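Local coordinates for protein oxidoreductase YdhF (Escherichia coli, PDB 1OG6) that probably acts as an NADP(H)-dependent oxidoreductase of the aldo/keto reductase family, binding the cofactor in an alpha/beta barrel, at residues F17-W22 with V35-E40; R23-N28 with G57-A62. All coordinates share one frame; numbering follows the deposited sequence.

Contact 1 (F17-W22 with V35-E40); sequences FVMGYW and VSFIEE. With NAP (NADP nicotinamide-adenine-dinucleotide phosphate), chain F.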
# COMPACT_ATOMS: atom_id res chain seq x y z
N PHE C 17 6.18 21.62 -19.95
CA PHE C 17 6.56 20.56 -20.88
C PHE C 17 8.08 20.50 -20.81
O PHE C 17 8.75 21.51 -21.03
CB PHE C 17 6.14 20.85 -22.33
CG PHE C 17 4.74 20.38 -22.68
CD1 PHE C 17 3.62 21.16 -22.41
CD2 PHE C 17 4.55 19.15 -23.31
CE1 PHE C 17 2.33 20.72 -22.76
CE2 PHE C 17 3.26 18.72 -23.66
CZ PHE C 17 2.16 19.51 -23.38
N VAL C 18 8.60 19.33 -20.46
CA VAL C 18 10.03 19.08 -20.34
C VAL C 18 10.51 18.47 -21.65
O VAL C 18 9.79 17.69 -22.27
CB VAL C 18 10.30 18.09 -19.19
CG1 VAL C 18 11.77 17.85 -19.05
CG2 VAL C 18 9.73 18.61 -17.90
N MET C 19 11.72 18.81 -22.09
CA MET C 19 12.27 18.26 -23.33
C MET C 19 13.23 17.12 -22.97
O MET C 19 14.21 17.34 -22.27
CB MET C 19 12.99 19.35 -24.10
CG MET C 19 12.64 19.40 -25.57
SD MET C 19 12.97 17.84 -26.40
CE MET C 19 11.98 17.98 -27.83
N GLY C 20 12.96 15.91 -23.45
CA GLY C 20 13.82 14.79 -23.11
C GLY C 20 14.83 14.38 -24.15
O GLY C 20 14.49 14.18 -25.32
N TYR C 21 16.08 14.22 -23.72
CA TYR C 21 17.15 13.83 -24.63
C TYR C 21 17.63 12.40 -24.44
O TYR C 21 18.81 12.16 -24.19
CB TYR C 21 18.33 14.81 -24.48
CG TYR C 21 18.01 16.21 -24.95
CD1 TYR C 21 17.44 17.14 -24.09
CD2 TYR C 21 18.20 16.57 -26.29
CE1 TYR C 21 17.06 18.40 -24.56
CE2 TYR C 21 17.82 17.83 -26.76
CZ TYR C 21 17.25 18.73 -25.89
OH TYR C 21 16.84 19.95 -26.35
N TRP C 22 16.72 11.44 -24.56
CA TRP C 22 17.07 10.03 -24.41
C TRP C 22 17.48 9.44 -25.76
O TRP C 22 18.45 8.70 -25.85
CB TRP C 22 15.88 9.25 -23.83
CG TRP C 22 16.11 7.76 -23.69
CD1 TRP C 22 17.30 7.13 -23.41
CD2 TRP C 22 15.12 6.72 -23.77
NE1 TRP C 22 17.11 5.77 -23.32
CE2 TRP C 22 15.78 5.49 -23.54
CE3 TRP C 22 13.74 6.71 -24.02
CZ2 TRP C 22 15.11 4.26 -23.55
CZ3 TRP C 22 13.07 5.48 -24.03
CH2 TRP C 22 13.75 4.28 -23.79
N VAL C 35 22.40 22.68 -31.13
CA VAL C 35 22.25 24.03 -30.57
C VAL C 35 21.11 24.81 -31.23
O VAL C 35 20.53 25.70 -30.61
CB VAL C 35 23.55 24.84 -30.70
CG1 VAL C 35 23.30 26.28 -30.29
CG2 VAL C 35 24.62 24.24 -29.83
N SER C 36 20.81 24.48 -32.47
CA SER C 36 19.74 25.16 -33.20
C SER C 36 18.41 24.69 -32.64
O SER C 36 17.52 25.49 -32.34
CB SER C 36 19.85 24.84 -34.69
OG SER C 36 19.21 25.82 -35.46
N PHE C 37 18.30 23.37 -32.49
CA PHE C 37 17.11 22.70 -31.95
C PHE C 37 16.88 23.17 -30.51
O PHE C 37 15.76 23.52 -30.13
CB PHE C 37 17.32 21.18 -31.97
CG PHE C 37 16.20 20.39 -31.34
CD1 PHE C 37 14.94 20.35 -31.92
CD2 PHE C 37 16.42 19.66 -30.18
CE1 PHE C 37 13.92 19.59 -31.35
CE2 PHE C 37 15.41 18.90 -29.60
CZ PHE C 37 14.16 18.86 -30.19
N ILE C 38 17.95 23.16 -29.73
CA ILE C 38 17.90 23.59 -28.34
C ILE C 38 17.43 25.02 -28.24
O ILE C 38 16.92 25.44 -27.21
CB ILE C 38 19.29 23.46 -27.70
CG1 ILE C 38 19.65 21.99 -27.55
CG2 ILE C 38 19.32 24.16 -26.36
CD1 ILE C 38 21.03 21.76 -27.07
N GLU C 39 17.60 25.79 -29.31
CA GLU C 39 17.15 27.18 -29.31
C GLU C 39 15.67 27.25 -29.64
O GLU C 39 14.86 27.72 -28.84
CB GLU C 39 17.92 28.00 -30.33
CG GLU C 39 19.25 28.51 -29.84
CD GLU C 39 19.94 29.36 -30.88
OE1 GLU C 39 19.25 30.23 -31.46
OE2 GLU C 39 21.16 29.18 -31.10
N GLU C 40 15.34 26.77 -30.83
CA GLU C 40 13.96 26.77 -31.29
C GLU C 40 13.03 26.29 -30.20
O GLU C 40 12.02 26.93 -29.92
CB GLU C 40 13.81 25.88 -32.53
CG GLU C 40 14.43 26.49 -33.78
CD GLU C 40 14.37 25.57 -34.98
OE1 GLU C 40 15.11 24.56 -34.99
OE2 GLU C 40 13.58 25.85 -35.90
PA NAP F . 7.39 9.33 -25.86
O1A NAP F . 6.45 8.28 -25.80
O2A NAP F . 7.10 10.80 -25.61
O5B NAP F . 8.13 9.32 -27.28
C5B NAP F . 7.30 9.18 -28.45
C4B NAP F . 8.23 8.51 -29.52
O4B NAP F . 7.33 8.36 -30.68
C3B NAP F . 9.38 9.41 -30.05
O3B NAP F . 10.51 8.56 -30.15
C2B NAP F . 8.96 9.92 -31.41
O2B NAP F . 9.99 9.84 -32.39
C1B NAP F . 7.75 9.03 -31.84
N9A NAP F . 6.68 9.86 -32.36
C8A NAP F . 6.16 11.07 -31.93
N7A NAP F . 5.17 11.53 -32.68
C5A NAP F . 5.04 10.55 -33.66
C6A NAP F . 4.15 10.48 -34.75
N6A NAP F . 3.20 11.38 -35.08
N1A NAP F . 4.26 9.36 -35.59
N3A NAP F . 6.10 8.40 -34.28
C4A NAP F . 5.98 9.52 -33.47
O3 NAP F . 8.57 9.00 -24.84
PN NAP F . 9.97 8.30 -25.04
O1N NAP F . 10.24 6.95 -24.53
O2N NAP F . 11.03 9.31 -25.32
O5D NAP F . 10.16 8.60 -23.45
C5D NAP F . 9.80 9.88 -22.80
C4D NAP F . 11.01 10.55 -22.16
O4D NAP F . 11.17 10.21 -20.76
C3D NAP F . 12.41 10.32 -22.83
O3D NAP F . 12.75 11.39 -23.73
O2D NAP F . 14.24 11.31 -21.45
C1D NAP F . 12.57 9.91 -20.46
N1N NAP F . 12.65 8.51 -19.89
C2N NAP F . 12.74 8.29 -18.49
C3N NAP F . 12.85 6.98 -18.03
C7N NAP F . 12.95 6.74 -16.51
O7N NAP F . 13.04 5.59 -16.16
N7N NAP F . 12.93 7.73 -15.66
C4N NAP F . 12.87 5.83 -18.95
C5N NAP F . 12.77 6.10 -20.34
C6N NAP F . 12.66 7.43 -20.84
P2B NAP F . 10.23 10.95 -33.55
O1X NAP F . 10.72 12.38 -33.38
O2X NAP F . 10.42 10.22 -34.86
O3X NAP F . 11.66 10.69 -33.11
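Phe37 turns the edge of its ring to Met19 CE and to Tyr21 CE2. A chi1 of 176° swings the phenyl group off helix 31-42 toward the strand, and the Met19 side chain comes from the opposite direction. CE of Met19 lies near the ring plane, 3.3 Å from CZ of Phe37, while Met19 SD makes an oblique Met-aromatic contact 5.2 Å from the ring centroid. The Tyr21 side chain runs alongside, pointing the other way, its CE2 in the Phe37 ring plane and 3.9 Å from Phe37 CE2. The next residue, Ile38, offers CG1, 3.7 Å from Tyr21 OH; the hydroxyl also hydrogen-bonds weakly to His41. At the strand's end Gly20 admits the nicotinamide ribose, its CA 3.6 Å from NAP O3D; in the loop after it, the nicotinamide stands nearly upright on one face of the Trp22 indole, its C6N 3.4 Å above that plane and toward the rim. A serine in place of Trp22 would probably leave the C5N-C6N edge without the surface it stands on, and the ring freer to shift. Strand 13-20 runs between parallel strands 48-50 and 258-261, while Phe37 also packs on helix 266-274 and Ile38 on helix 60-69.

Contact 2 (R23-N28 with G57-A62); sequences RLMDWN and GYQCEA. With NAP (NADP nicotinamide-adenine-dinucleotide phosphate), chain F.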
# COMPACT_ATOMS: atom_id res chain seq x y z
N ARG C 23 16.74 9.78 -26.81
CA ARG C 23 17.07 9.27 -28.13
C ARG C 23 18.05 10.17 -28.85
O ARG C 23 18.33 9.97 -30.02
CB ARG C 23 15.80 9.12 -28.97
CG ARG C 23 14.82 8.10 -28.45
CD ARG C 23 13.81 8.71 -27.49
NE ARG C 23 12.91 7.71 -26.93
CZ ARG C 23 12.22 6.83 -27.65
NH1 ARG C 23 11.42 5.96 -27.05
NH2 ARG C 23 12.34 6.80 -28.97
N LEU C 24 18.57 11.16 -28.13
CA LEU C 24 19.51 12.12 -28.72
C LEU C 24 20.49 11.49 -29.70
O LEU C 24 20.70 12.01 -30.79
CB LEU C 24 20.29 12.85 -27.62
CG LEU C 24 21.36 13.83 -28.12
CD1 LEU C 24 20.76 14.81 -29.12
CD2 LEU C 24 21.96 14.56 -26.94
N MET C 25 21.09 10.38 -29.31
CA MET C 25 22.04 9.71 -30.18
C MET C 25 21.41 9.34 -31.51
O MET C 25 22.06 9.45 -32.56
CB MET C 25 22.61 8.47 -29.49
CG MET C 25 23.54 8.77 -28.33
SD MET C 25 24.92 9.87 -28.78
CE MET C 25 24.53 11.27 -27.81
N ASP C 26 20.15 8.92 -31.46
CA ASP C 26 19.41 8.50 -32.65
C ASP C 26 19.03 9.63 -33.60
O ASP C 26 18.86 9.40 -34.79
CB ASP C 26 18.14 7.76 -32.23
CG ASP C 26 18.45 6.49 -31.46
OD1 ASP C 26 17.57 6.02 -30.72
OD2 ASP C 26 19.56 5.96 -31.62
N TRP C 27 18.91 10.84 -33.08
CA TRP C 27 18.55 11.96 -33.92
C TRP C 27 19.72 12.36 -34.82
O TRP C 27 19.54 13.09 -35.79
CB TRP C 27 18.12 13.17 -33.08
CG TRP C 27 17.08 12.85 -32.04
CD1 TRP C 27 16.24 11.76 -32.02
CD2 TRP C 27 16.79 13.61 -30.86
NE1 TRP C 27 15.44 11.81 -30.90
CE2 TRP C 27 15.76 12.93 -30.17
CE3 TRP C 27 17.29 14.80 -30.32
CZ2 TRP C 27 15.23 13.40 -28.96
CZ3 TRP C 27 16.76 15.27 -29.13
CH2 TRP C 27 15.74 14.57 -28.46
N ASN C 28 20.91 11.86 -34.49
CA ASN C 28 22.10 12.17 -35.28
C ASN C 28 22.17 13.67 -35.55
O ASN C 28 21.70 14.14 -36.59
CB ASN C 28 22.06 11.41 -36.61
CG ASN C 28 22.10 9.90 -36.44
OD1 ASN C 28 21.86 9.15 -37.39
ND2 ASN C 28 22.40 9.45 -35.23
N GLY C 57 24.22 5.04 -23.94
CA GLY C 57 25.44 4.32 -23.69
C GLY C 57 26.41 5.27 -23.02
O GLY C 57 27.61 5.23 -23.27
N TYR C 58 25.87 6.13 -22.17
CA TYR C 58 26.67 7.12 -21.45
C TYR C 58 27.25 8.17 -22.41
O TYR C 58 28.29 8.77 -22.12
CB TYR C 58 27.81 6.43 -20.70
CG TYR C 58 27.37 5.42 -19.65
CD1 TYR C 58 26.91 5.84 -18.40
CD2 TYR C 58 27.44 4.05 -19.90
CE1 TYR C 58 26.54 4.91 -17.42
CE2 TYR C 58 27.07 3.11 -18.93
CZ TYR C 58 26.62 3.55 -17.70
OH TYR C 58 26.28 2.63 -16.72
N GLN C 59 26.57 8.40 -23.53
CA GLN C 59 27.02 9.37 -24.53
C GLN C 59 26.16 10.63 -24.66
O GLN C 59 26.68 11.70 -24.97
CB GLN C 59 27.09 8.71 -25.91
CG GLN C 59 28.16 7.67 -26.06
CD GLN C 59 28.01 6.89 -27.35
OE1 GLN C 59 27.03 6.16 -27.53
NE2 GLN C 59 28.97 7.04 -28.26
N CYS C 60 24.86 10.48 -24.44
CA CYS C 60 23.92 11.59 -24.56
C CYS C 60 24.25 12.87 -23.79
O CYS C 60 24.11 13.98 -24.33
CB CYS C 60 22.51 11.12 -24.22
SG CYS C 60 21.83 10.01 -25.47
N GLU C 61 24.68 12.75 -22.53
CA GLU C 61 25.03 13.93 -21.74
C GLU C 61 26.19 14.65 -22.41
O GLU C 61 26.12 15.85 -22.70
CB GLU C 61 25.48 13.54 -20.34
CG GLU C 61 24.44 12.88 -19.48
CD GLU C 61 24.89 12.84 -18.05
OE1 GLU C 61 26.05 12.43 -17.81
OE2 GLU C 61 24.10 13.22 -17.16
N ALA C 62 27.26 13.90 -22.63
CA ALA C 62 28.47 14.40 -23.26
C ALA C 62 28.16 15.07 -24.60
O ALA C 62 28.62 16.18 -24.87
CB ALA C 62 29.44 13.24 -23.46
PA NAP F . 7.39 9.33 -25.86
O1A NAP F . 6.45 8.28 -25.80
O2A NAP F . 7.10 10.80 -25.61
O5B NAP F . 8.13 9.32 -27.28
C5B NAP F . 7.30 9.18 -28.45
C4B NAP F . 8.23 8.51 -29.52
O4B NAP F . 7.33 8.36 -30.68
C3B NAP F . 9.38 9.41 -30.05
O3B NAP F . 10.51 8.56 -30.15
C2B NAP F . 8.96 9.92 -31.41
O2B NAP F . 9.99 9.84 -32.39
C1B NAP F . 7.75 9.03 -31.84
N9A NAP F . 6.68 9.86 -32.36
C8A NAP F . 6.16 11.07 -31.93
N7A NAP F . 5.17 11.53 -32.68
C5A NAP F . 5.04 10.55 -33.66
C6A NAP F . 4.15 10.48 -34.75
N6A NAP F . 3.20 11.38 -35.08
N1A NAP F . 4.26 9.36 -35.59
N3A NAP F . 6.10 8.40 -34.28
C4A NAP F . 5.98 9.52 -33.47
O3 NAP F . 8.57 9.00 -24.84
PN NAP F . 9.97 8.30 -25.04
O1N NAP F . 10.24 6.95 -24.53
O2N NAP F . 11.03 9.31 -25.32
O5D NAP F . 10.16 8.60 -23.45
C5D NAP F . 9.80 9.88 -22.80
C4D NAP F . 11.01 10.55 -22.16
O4D NAP F . 11.17 10.21 -20.76
C3D NAP F . 12.41 10.32 -22.83
O3D NAP F . 12.75 11.39 -23.73
O2D NAP F . 14.24 11.31 -21.45
C1D NAP F . 12.57 9.91 -20.46
N1N NAP F . 12.65 8.51 -19.89
C2N NAP F . 12.74 8.29 -18.49
C3N NAP F . 12.85 6.98 -18.03
C7N NAP F . 12.95 6.74 -16.51
O7N NAP F . 13.04 5.59 -16.16
N7N NAP F . 12.93 7.73 -15.66
C4N NAP F . 12.87 5.83 -18.95
C5N NAP F . 12.77 6.10 -20.34
C6N NAP F . 12.66 7.43 -20.84
P2B NAP F . 10.23 10.95 -33.55
O1X NAP F . 10.72 12.38 -33.38
O2X NAP F . 10.42 10.22 -34.86
O3X NAP F . 11.66 10.69 -33.11
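Met25 and Cys60 bury equal areas and form the centre of this contact, with Leu24 beside them. The thioether of Met25 does most of the touching. Its chain bends at chi2 (-55°) and again at chi3, which folds the terminal methyl back over the start of helix 60-69: CE lies 3.3 Å from Cys60 CA, and CG 3.6 Å from Cys60 SG. The same side chain crosses that of Gln59 at about a right angle, SD resting 3.8 Å from Gln59 CB. Leu24 meets Cys60 at two levels. Its CB approaches the thiol sulfur, and its CD2 branch reaches the backbone, 3.4 Å from Cys60 O. No hydrogen bond crosses between the segments; they meet by van der Waals contact, partly against backbone carbonyls.

In the alpha/beta barrel of the aldo/keto reductases, substrate and cofactor are met by loops at the C-terminal ends of the parallel strands. Residues 23-28 follow strand 13-20, and residues 57-62 lie beyond strand 48-50, so two successive loops are joined beside the active site. The Cys60 side chain is about 4 Å from that of Tyr55, the proton donor inferred by similarity.

Arg23 turns away from Cys60 and serves the cofactor: its NH1 donates a hydrogen bond of 3.0 Å to NAP O1N, bent to 140°, and one guanidinium face lies against the adenosine ribose at NAP C3B. Its backbone carbonyl accepts a bond from Trp27 N, and one face of the Trp27 indole lies against the backbone of Arg23 and Leu24, with Leu24 CA 3.7 Å above the ring plane, toward its rim. Farther on, Glu61 faces away from residues 23-28 and is hydrogen-bonded to Ser82 and Ser113.

In the fold
Contacts 1 and 2 lie with their centres 13 Å apart on one side of the barrel, and their segments alternate along the chain: 17-22, 23-28, 35-40, 57-62. The first two are continuous, strand 13-20 leading through a three-residue loop into the short helix 24-27, after which helix 31-42 returns along the outside and strand 48-50 leads to residues 57-62. The contacts also touch: Tyr21 CD2 comes 3.4 Å from Trp27 CZ3, and Trp22 O lies 3.6 Å from Cys60 SG. Contact 1 thus joins strand to outer helix, whereas contact 2 ties neighbouring loops together at the strand ends, and the consecutive segments 17-22 and 23-28 meet the same NADP.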